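PDB 5MY5: ABC transporter periplasmic substrate-binding protein from Desulfovibrio alaskensis, which probably binds tungstate in the periplasm with high selectivity and delivers it to an ABC transporter for import into the cell. Local coordinates for residues T32-S35 / T36-G40; T192-G195 / T196-Y200; K236-K239 / D240-D243. The protein carries 2 engineered substitutions. All coordinates share one frame; numbering follows the deposited sequence.

Contact 1 of 3, residues T32-S35 / T36-G40; sequences TTTS and TDNTG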
ATOM      1  N   THR A  32      -3.891   8.177   8.991  1.00 15.75           N
ATOM      2  CA  THR A  32      -3.540   7.312   7.842  1.00 15.24           C
ATOM      3  C   THR A  32      -2.048   6.961   7.843  1.00 16.33           C
ATOM      4  O   THR A  32      -1.406   7.234   8.849  1.00 18.64           O
ATOM      5  CB  THR A  32      -3.969   8.034   6.579  1.00 15.55           C
ATOM      6  OG1 THR A  32      -3.915   7.172   5.418  1.00 16.33           O
ATOM      7  CG2 THR A  32      -3.119   9.265   6.246  1.00 17.16           C
ATOM      8  N   THR A  33      -1.574   6.350   6.791  1.00 17.10           N
ATOM      9  CA  THR A  33      -0.208   5.832   6.802  1.00 17.94           C
ATOM     10  C   THR A  33       0.751   6.692   6.029  1.00 17.51           C
ATOM     11  O   THR A  33       0.351   7.404   5.109  1.00 18.64           O
ATOM     12  CB  THR A  33      -0.151   4.434   6.262  1.00 17.22           C
ATOM     13  OG1 THR A  33      -0.416   4.377   4.843  1.00 18.06           O
ATOM     14  CG2 THR A  33      -1.214   3.553   6.970  1.00 21.87           C
ATOM     15  N   THR A  34       2.044   6.549   6.351  1.00 18.42           N
ATOM     16  CA  THR A  34       3.100   7.231   5.660  1.00 19.78           C
ATOM     17  C   THR A  34       3.081   6.915   4.180  1.00 17.94           C
ATOM     18  O   THR A  34       3.128   7.784   3.361  1.00 19.01           O
ATOM     19  CB  THR A  34       4.413   6.766   6.299  1.00 22.33           C
ATOM     20  OG1 THR A  34       4.362   7.055   7.697  1.00 25.38           O
ATOM     21  CG2 THR A  34       5.652   7.456   5.606  1.00 23.41           C
ATOM     22  N   SER A  35       2.864   5.663   3.810  1.00 18.72           N
ATOM     23  CA  SER A  35       2.843   5.316   2.424  1.00 20.16           C
ATOM     24  C   SER A  35       1.682   6.031   1.728  1.00 19.28           C
ATOM     25  O   SER A  35       1.824   6.504   0.563  1.00 21.55           O
ATOM     26  CB  SER A  35       2.763   3.799   2.127  1.00 20.59           C
ATOM     27  OG  SER A  35       1.660   3.222   2.736  1.00 29.22           O
ATOM     28  N   THR A  36       0.532   6.111   2.421  1.00 18.95           N
ATOM     29  CA  THR A  36      -0.644   6.782   1.832  1.00 20.01           C
ATOM     30  C   THR A  36      -0.288   8.233   1.526  1.00 19.25           C
ATOM     31  O   THR A  36      -0.555   8.763   0.405  1.00 19.43           O
ATOM     32  CB  THR A  36      -1.853   6.693   2.763  1.00 18.77           C
ATOM     33  OG1 THR A  36      -2.149   5.317   3.029  1.00 17.78           O
ATOM     34  CG2 THR A  36      -3.080   7.285   2.078  1.00 18.65           C
ATOM     35  N   ASP A  37       0.256   8.868   2.517  1.00 17.12           N
ATOM     36  CA  ASP A  37       0.602  10.302   2.349  1.00 20.83           C
ATOM     37  C   ASP A  37       1.592  10.490   1.191  1.00 19.61           C
ATOM     38  O   ASP A  37       1.415  11.411   0.358  1.00 21.03           O
ATOM     39  CB  ASP A  37       1.124  10.836   3.642  1.00 19.49           C
ATOM     40  CG  ASP A  37       1.370  12.359   3.619  1.00 24.61           C
ATOM     41  OD1 ASP A  37       0.406  13.126   3.445  1.00 25.61           O
ATOM     42  OD2 ASP A  37       2.512  12.740   3.832  1.00 28.93           O
ATOM     43  N   ASN A  38       2.598   9.659   1.136  1.00 20.32           N
ATOM     44  CA  ASN A  38       3.558   9.717   0.026  1.00 21.54           C
ATOM     45  C   ASN A  38       2.990   9.688  -1.370  1.00 24.12           C
ATOM     46  O   ASN A  38       3.640  10.290  -2.246  1.00 24.15           O
ATOM     47  CB  ASN A  38       4.622   8.651   0.143  1.00 25.20           C
ATOM     48  CG  ASN A  38       5.526   8.881   1.339  1.00 26.62           C
ATOM     49  OD1 ASN A  38       5.590   9.967   1.871  1.00 30.46           O
ATOM     50  ND2 ASN A  38       6.214   7.833   1.745  1.00 31.78           N
ATOM     51  N   THR A  39       1.840   9.046  -1.615  1.00 21.06           N
ATOM     52  CA  THR A  39       1.264   8.960  -2.964  1.00 22.11           C
ATOM     53  C   THR A  39       0.756  10.324  -3.406  1.00 21.89           C
ATOM     54  O   THR A  39       0.533  10.522  -4.593  1.00 22.75           O
ATOM     55  CB  THR A  39       0.032   8.005  -3.066  1.00 22.74           C
ATOM     56  OG1 THR A  39      -1.069   8.470  -2.252  1.00 20.69           O
ATOM     57  CG2 THR A  39       0.407   6.553  -2.638  1.00 21.97           C
ATOM     58  N   GLY A  40       0.407  11.160  -2.440  1.00 19.82           N
ATOM     59  CA  GLY A  40      -0.227  12.455  -2.692  1.00 21.13           C
ATOM     60  C   GLY A  40      -1.714  12.426  -3.009  1.00 21.80           C
ATOM     61  O   GLY A  40      -2.303  13.491  -3.280  1.00 20.54           O
TER

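Contact 2 of 3, residues T192-G195 / T196-Y200; sequences TDRG and TYIKY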
ATOM      1  N   THR A 192       8.440  -4.309  -5.027  1.00 14.36           N
ATOM      2  CA  THR A 192       8.248  -2.870  -4.685  1.00 16.59           C
ATOM      3  C   THR A 192       6.852  -2.473  -4.794  1.00 15.29           C
ATOM      4  O   THR A 192       6.079  -3.083  -5.490  1.00 16.74           O
ATOM      5  CB  THR A 192       9.112  -1.997  -5.576  1.00 15.60           C
ATOM      6  OG1 THR A 192       9.009  -0.604  -5.205  1.00 16.97           O
ATOM      7  CG2 THR A 192       8.810  -2.144  -6.999  1.00 16.47           C
ATOM      8  N   ASP A 193       6.453  -1.432  -4.014  1.00 15.59           N
ATOM      9  CA  ASP A 193       5.140  -0.831  -4.342  1.00 16.14           C
ATOM     10  C   ASP A 193       5.337  -0.173  -5.766  1.00 15.67           C
ATOM     11  O   ASP A 193       6.399   0.293  -6.075  1.00 15.30           O
ATOM     12  CB  ASP A 193       4.738   0.240  -3.292  1.00 18.28           C
ATOM     13  CG  ASP A 193       5.767   1.298  -3.192  1.00 18.54           C
ATOM     14  OD1 ASP A 193       6.949   1.118  -2.790  1.00 20.20           O
ATOM     15  OD2 ASP A 193       5.405   2.418  -3.595  1.00 22.03           O
ATOM     16  N   ARG A 194       4.201  -0.133  -6.474  1.00 16.09           N
ATOM     17  CA  ARG A 194       4.203   0.503  -7.818  1.00 15.87           C
ATOM     18  C   ARG A 194       4.561   1.948  -7.769  1.00 17.21           C
ATOM     19  O   ARG A 194       5.316   2.404  -8.647  1.00 18.48           O
ATOM     20  CB  ARG A 194       2.910   0.338  -8.514  1.00 16.79           C
ATOM     21  CG  ARG A 194       2.933   0.782 -10.010  1.00 18.72           C
ATOM     22  CD  ARG A 194       1.544   0.579 -10.612  1.00 19.65           C
ATOM     23  NE  ARG A 194       1.090  -0.809 -10.726  1.00 18.05           N
ATOM     24  CZ  ARG A 194       1.382  -1.609 -11.757  1.00 19.17           C
ATOM     25  NH1 ARG A 194       2.157  -1.214 -12.756  1.00 20.08           N
ATOM     26  NH2 ARG A 194       0.894  -2.855 -11.750  1.00 20.08           N
ATOM     27  N   GLY A 195       4.089   2.680  -6.784  1.00 17.62           N
ATOM     28  CA  GLY A 195       4.371   4.117  -6.690  1.00 17.26           C
ATOM     29  C   GLY A 195       5.858   4.411  -6.697  1.00 17.77           C
ATOM     30  O   GLY A 195       6.376   5.231  -7.431  1.00 18.53           O
ATOM     31  N   THR A 196       6.624   3.711  -5.820  1.00 18.16           N
ATOM     32  CA  THR A 196       8.048   3.920  -5.755  1.00 16.42           C
ATOM     33  C   THR A 196       8.704   3.495  -7.101  1.00 17.90           C
ATOM     34  O   THR A 196       9.618   4.205  -7.521  1.00 19.17           O
ATOM     35  CB  THR A 196       8.695   3.151  -4.596  1.00 18.34           C
ATOM     36  OG1 THR A 196       8.070   3.529  -3.334  1.00 18.56           O
ATOM     37  CG2 THR A 196      10.121   3.461  -4.490  1.00 17.28           C
ATOM     38  N   TYR A 197       8.236   2.397  -7.714  1.00 16.44           N
ATOM     39  CA  TYR A 197       8.713   2.062  -9.038  1.00 16.91           C
ATOM     40  C   TYR A 197       8.536   3.233 -10.066  1.00 18.67           C
ATOM     41  O   TYR A 197       9.499   3.575 -10.770  1.00 19.03           O
ATOM     42  CB  TYR A 197       8.151   0.793  -9.613  1.00 16.50           C
ATOM     43  CG  TYR A 197       8.837   0.482 -10.901  1.00 20.20           C
ATOM     44  CD1 TYR A 197      10.144   0.036 -10.880  1.00 20.30           C
ATOM     45  CD2 TYR A 197       8.181   0.647 -12.153  1.00 21.25           C
ATOM     46  CE1 TYR A 197      10.802  -0.217 -12.096  1.00 22.29           C
ATOM     47  CE2 TYR A 197       8.846   0.458 -13.336  1.00 21.23           C
ATOM     48  CZ  TYR A 197      10.120   0.028 -13.298  1.00 20.80           C
ATOM     49  OH  TYR A 197      10.729  -0.268 -14.468  1.00 20.76           O
ATOM     50  N   ILE A 198       7.318   3.732 -10.124  1.00 16.49           N
ATOM     51  CA  ILE A 198       7.031   4.876 -11.017  1.00 18.22           C
ATOM     52  C   ILE A 198       8.058   6.022 -10.771  1.00 17.88           C
ATOM     53  O   ILE A 198       8.629   6.624 -11.737  1.00 19.62           O
ATOM     54  CB  ILE A 198       5.563   5.296 -10.863  1.00 19.06           C
ATOM     55  CG1 ILE A 198       4.616   4.285 -11.454  1.00 18.44           C
ATOM     56  CG2 ILE A 198       5.395   6.729 -11.457  1.00 20.00           C
ATOM     57  CD1 ILE A 198       3.214   4.480 -10.981  1.00 18.80           C
ATOM     58  N   LYS A 199       8.328   6.401  -9.519  1.00 17.95           N
ATOM     59  CA  LYS A 199       9.265   7.492  -9.241  1.00 20.85           C
ATOM     60  C   LYS A 199      10.671   7.105  -9.655  1.00 22.19           C
ATOM     61  O   LYS A 199      11.422   7.927 -10.237  1.00 24.50           O
ATOM     62  CB  LYS A 199       9.203   7.898  -7.730  1.00 21.01           C
ATOM     63  CG  LYS A 199       7.845   8.541  -7.382  1.00 24.75           C
ATOM     64  CD  LYS A 199       7.660   8.892  -5.904  1.00 26.84           C
ATOM     65  CE  LYS A 199       6.329   9.667  -5.714  1.00 34.41           C
ATOM     66  NZ  LYS A 199       5.766   9.689  -4.295  1.00 40.90           N
ATOM     67  N   TYR A 200      11.070   5.878  -9.353  1.00 20.50           N
ATOM     68  CA  TYR A 200      12.401   5.408  -9.747  1.00 20.25           C
ATOM     69  C   TYR A 200      12.584   5.373 -11.342  1.00 22.01           C
ATOM     70  O   TYR A 200      13.602   5.804 -11.874  1.00 22.52           O
ATOM     71  CB  TYR A 200      12.568   3.953  -9.191  1.00 20.53           C
ATOM     72  CG  TYR A 200      13.658   3.131  -9.828  1.00 20.64           C
ATOM     73  CD1 TYR A 200      14.975   3.436  -9.548  1.00 18.81           C
ATOM     74  CD2 TYR A 200      13.384   2.030 -10.682  1.00 20.18           C
ATOM     75  CE1 TYR A 200      16.025   2.764 -10.160  1.00 20.04           C
ATOM     76  CE2 TYR A 200      14.414   1.301 -11.220  1.00 21.20           C
ATOM     77  CZ  TYR A 200      15.707   1.662 -10.946  1.00 18.45           C
ATOM     78  OH  TYR A 200      16.613   0.835 -11.618  1.00 24.39           O
TER

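Contact 3 of 3, residues K236-K239 / D240-D243; sequences KVKK and DLAD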
ATOM      1  N   LYS A 236     -17.088  11.383  22.021  1.00 23.39           N
ATOM      2  CA  LYS A 236     -17.093  12.712  21.420  1.00 24.34           C
ATOM      3  C   LYS A 236     -16.647  12.675  19.941  1.00 26.03           C
ATOM      4  O   LYS A 236     -16.336  13.736  19.376  1.00 25.57           O
ATOM      5  CB  LYS A 236     -16.202  13.681  22.240  1.00 24.65           C
ATOM      6  CG  LYS A 236     -16.765  13.883  23.664  1.00 28.51           C
ATOM      7  CD  LYS A 236     -16.242  15.113  24.319  1.00 33.45           C
ATOM      8  CE  LYS A 236     -16.873  15.247  25.710  1.00 42.47           C
ATOM      9  NZ  LYS A 236     -16.685  16.629  26.232  1.00 51.50           N
ATOM     10  N   VAL A 237     -16.465  11.469  19.399  1.00 24.46           N
ATOM     11  CA  VAL A 237     -15.998  11.315  18.002  1.00 23.04           C
ATOM     12  C   VAL A 237     -17.027  11.936  17.022  1.00 21.71           C
ATOM     13  O   VAL A 237     -18.251  11.903  17.240  1.00 24.50           O
ATOM     14  CB  VAL A 237     -15.734   9.811  17.664  1.00 23.26           C
ATOM     15  CG1 VAL A 237     -16.957   9.022  17.329  1.00 22.87           C
ATOM     16  CG2 VAL A 237     -14.753   9.716  16.536  1.00 28.10           C
ATOM     17  N   LYS A 238     -16.503  12.506  15.922  1.00 23.17           N
ATOM     18  CA  LYS A 238     -17.366  13.159  14.940  1.00 23.08           C
ATOM     19  C   LYS A 238     -17.827  12.135  13.955  1.00 19.14           C
ATOM     20  O   LYS A 238     -17.413  12.090  12.783  1.00 20.41           O
ATOM     21  CB  LYS A 238     -16.619  14.333  14.273  1.00 23.69           C
ATOM     22  CG  LYS A 238     -16.133  15.429  15.228  1.00 30.48           C
ATOM     23  CD  LYS A 238     -17.315  16.113  15.882  1.00 36.25           C
ATOM     24  CE  LYS A 238     -16.954  17.513  16.400  1.00 43.21           C
ATOM     25  NZ  LYS A 238     -18.189  18.323  16.584  1.00 49.59           N
ATOM     26  N   LYS A 239     -18.684  11.207  14.369  1.00 19.93           N
ATOM     27  CA  LYS A 239     -19.176  10.112  13.547  1.00 21.39           C
ATOM     28  C   LYS A 239     -19.897  10.536  12.293  1.00 21.18           C
ATOM     29  O   LYS A 239     -19.792   9.890  11.249  1.00 21.72           O
ATOM     30  CB  LYS A 239     -20.119   9.190  14.388  1.00 23.55           C
ATOM     31  CG  LYS A 239     -20.769   8.034  13.632  1.00 28.88           C
ATOM     32  CD  LYS A 239     -19.734   7.038  13.033  1.00 30.12           C
ATOM     33  CE  LYS A 239     -20.254   5.642  12.784  1.00 33.06           C
ATOM     34  NZ  LYS A 239     -21.325   5.441  11.766  1.00 35.72           N
ATOM     35  N   ASP A 240     -20.683  11.605  12.414  1.00 21.54           N
ATOM     36  CA  ASP A 240     -21.456  12.016  11.247  1.00 21.92           C
ATOM     37  C   ASP A 240     -20.498  12.578  10.153  1.00 20.44           C
ATOM     38  O   ASP A 240     -20.689  12.315   9.013  1.00 19.56           O
ATOM     39  CB  ASP A 240     -22.459  13.089  11.637  1.00 21.93           C
ATOM     40  CG  ASP A 240     -23.559  12.555  12.456  1.00 31.51           C
ATOM     41  OD1 ASP A 240     -23.865  11.338  12.383  1.00 34.49           O
ATOM     42  OD2 ASP A 240     -24.160  13.373  13.162  1.00 37.45           O
ATOM     43  N   LEU A 241     -19.434  13.291  10.553  1.00 19.64           N
ATOM     44  CA  LEU A 241     -18.397  13.796   9.584  1.00 17.62           C
ATOM     45  C   LEU A 241     -17.691  12.535   8.983  1.00 18.29           C
ATOM     46  O   LEU A 241     -17.411  12.495   7.786  1.00 17.16           O
ATOM     47  CB  LEU A 241     -17.402  14.678  10.159  1.00 17.86           C
ATOM     48  CG  LEU A 241     -17.926  15.925  10.820  1.00 19.77           C
ATOM     49  CD1 LEU A 241     -16.864  16.840  11.327  1.00 20.03           C
ATOM     50  CD2 LEU A 241     -18.960  16.654   9.980  1.00 21.17           C
ATOM     51  N   ALA A 242     -17.318  11.576   9.837  1.00 18.01           N
ATOM     52  CA  ALA A 242     -16.634  10.357   9.327  1.00 17.52           C
ATOM     53  C   ALA A 242     -17.438   9.612   8.319  1.00 16.00           C
ATOM     54  O   ALA A 242     -16.994   9.204   7.199  1.00 16.74           O
ATOM     55  CB  ALA A 242     -16.246   9.489  10.513  1.00 17.24           C
ATOM     56  N   ASP A 243     -18.723   9.435   8.668  1.00 16.27           N
ATOM     57  CA  ASP A 243     -19.632   8.780   7.746  1.00 17.13           C
ATOM     58  C   ASP A 243     -19.782   9.574   6.424  1.00 16.26           C
ATOM     59  O   ASP A 243     -19.903   8.955   5.416  1.00 17.09           O
ATOM     60  CB  ASP A 243     -21.060   8.646   8.334  1.00 21.29           C
ATOM     61  CG  ASP A 243     -21.169   7.629   9.446  1.00 25.49           C
ATOM     62  OD1 ASP A 243     -20.208   6.801   9.551  1.00 26.45           O
ATOM     63  OD2 ASP A 243     -22.208   7.713  10.233  1.00 24.00           O
TER

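Contact 1 of 3, residues T32-S35 / T36-G40
The amide of Asn38 lies flat beneath the carbonyl oxygen of Thr34: Thr34 O stands over one face, 3.3 Å from Asn38 CG, with Thr34 CG2 on the same side, 3.9 Å from Asn38 ND2. The Asp37 carboxylate is bonded at OD1 by Trp59, outside the turn. This is the N-terminal turn of a helix springing from a β-strand, with Thr33 as N-cap, in the periplasmic binding protein fold. The first helical bonds are nearly straight: Asp37 N to Thr33 O at 3.0 Å (167°) and Asn38 N to Thr34 O, also 3.0 Å. Threonine suits the cap because its short hydroxyl turns back over the first turn: Thr33 OG1 takes the place between backbone N and carbonyl carbon (chi1 69°) and lies 2.7 Å from Thr36 OG1 in a hydrogen bond. His82 bonds Thr33 OG1 and Tyr224 bonds Thr36 OG1, widening the polar network. Hydroxyls clustered at a helix start are consistent with an oxyanion pocket, although no tungstate is bound. Beyond Thr39, Gly40 takes a positive phi as the helix stops, which glycine, lacking a CB, adopts with little strain. Thr32 OG1, bonded to Leu80 O, packs 3.4 Å from Thr36 CG2.

Contact 2 of 3, residues T192-G195 / T196-Y200
An N-cap built on an Asp-x-x-Thr sequence opens the helix that follows strand 189-193, and both carboxylate oxygens of the capping residue, Asp193, are used. Asp193 OD2 accepts from Thr196 N at 2.8 Å, the N-H arriving from above the carboxylate plane, 47° out of it. Meanwhile Thr196 OG1 donates to the syn lone pair of Asp193 OD1 at 2.7 Å. Aspartate suits the place: with CG between backbone N and carbonyl carbon (chi1 57°), the carboxylate folds back over the helix start, where its charge probably interacts well with the helix dipole. Threonine at the third position of the helix supplies two donors from one residue. The backbone oxygen of Asp193 is gripped twice, by Tyr197 N at 3.2 Å and by Thr192 OG1 at 2.9 Å, which ties the last strand residues to the first turn. Gly195 takes part through its backbone alone, its carbonyl accepting from Lys199 N. Tyr197 sends its hydroxyl off to Leu210 O, and the Arg194 guanidinium forms salt bridges with Asp106 and Glu215. That arginine is extended through chi2 before bending at chi3, and its aliphatic root packs against isoleucine, Arg194 CG lying 3.8 Å from Ile198 CD1.

Contact 3 of 3, residues K236-K239 / D240-D243
Asp243 N donates to Lys239 O at 2.8 Å, with an N-H...O angle of 165°, and the same two residues meet again through their side chains. Lys239 NZ sits almost in the plane of the Asp243 carboxylate, on the side of its two oxygens, and touches both, OD1 at 2.8 Å and OD2 at 2.9 Å, in a salt bridge whose individual hydrogen bonds are weak in geometry. The lysine reaches it by bending twice: CG sets out opposite the backbone N (chi1 177°), then turns at chi2 and chi4, laying CD and CE alongside the acid. Spacing of four residues, one turn, makes this an i to i+4 ion pair along the first turn of helix 239-250, on the protein surface. A lysine so near the amino end of a helix is probably disfavoured by the helix dipole, and the acidic partner would offset that; Asp240, one residue further on, carries the charge generally welcome there. The helix is entered through an inverse gamma turn centred on Lys238, the N-cap residue, closed by a weak bond from Lys239 N to Val237 O. Lys238 O then receives Ala242 N at 3.0 Å, while Asp77 holds Lys238 N. Lys238 NZ takes no part in the contact, but its CB rests 3.9 Å from Leu241 CD1. Leu241 and Ala242 both meet Leu28 of strand 27-33, so apolar residues take the inward side of the turn; the small Ala242 also fits against Pro228, which Lys239 and Asp243 touch as well.

In the fold
All three contacts lie at helix beginnings and follow one another in chain order. Contacts 1 and 2 are neighbours, their centres 13 Å apart, each passing from a strand of the same branched sheet into a helix. They touch where Lys199 NZ of contact 2 comes within 3.0 Å of Asn38 O of contact 1. By analogy with other periplasmic binding proteins, these strand-to-helix turns probably lie near the ligand cleft, although this structure holds no tungstate. Contact 3 is peripheral: its centre is about 22 Å from that of contact 1 and about 34 Å from that of contact 2, and contacts 2 and 3 lie on opposite sides of the chain's centre.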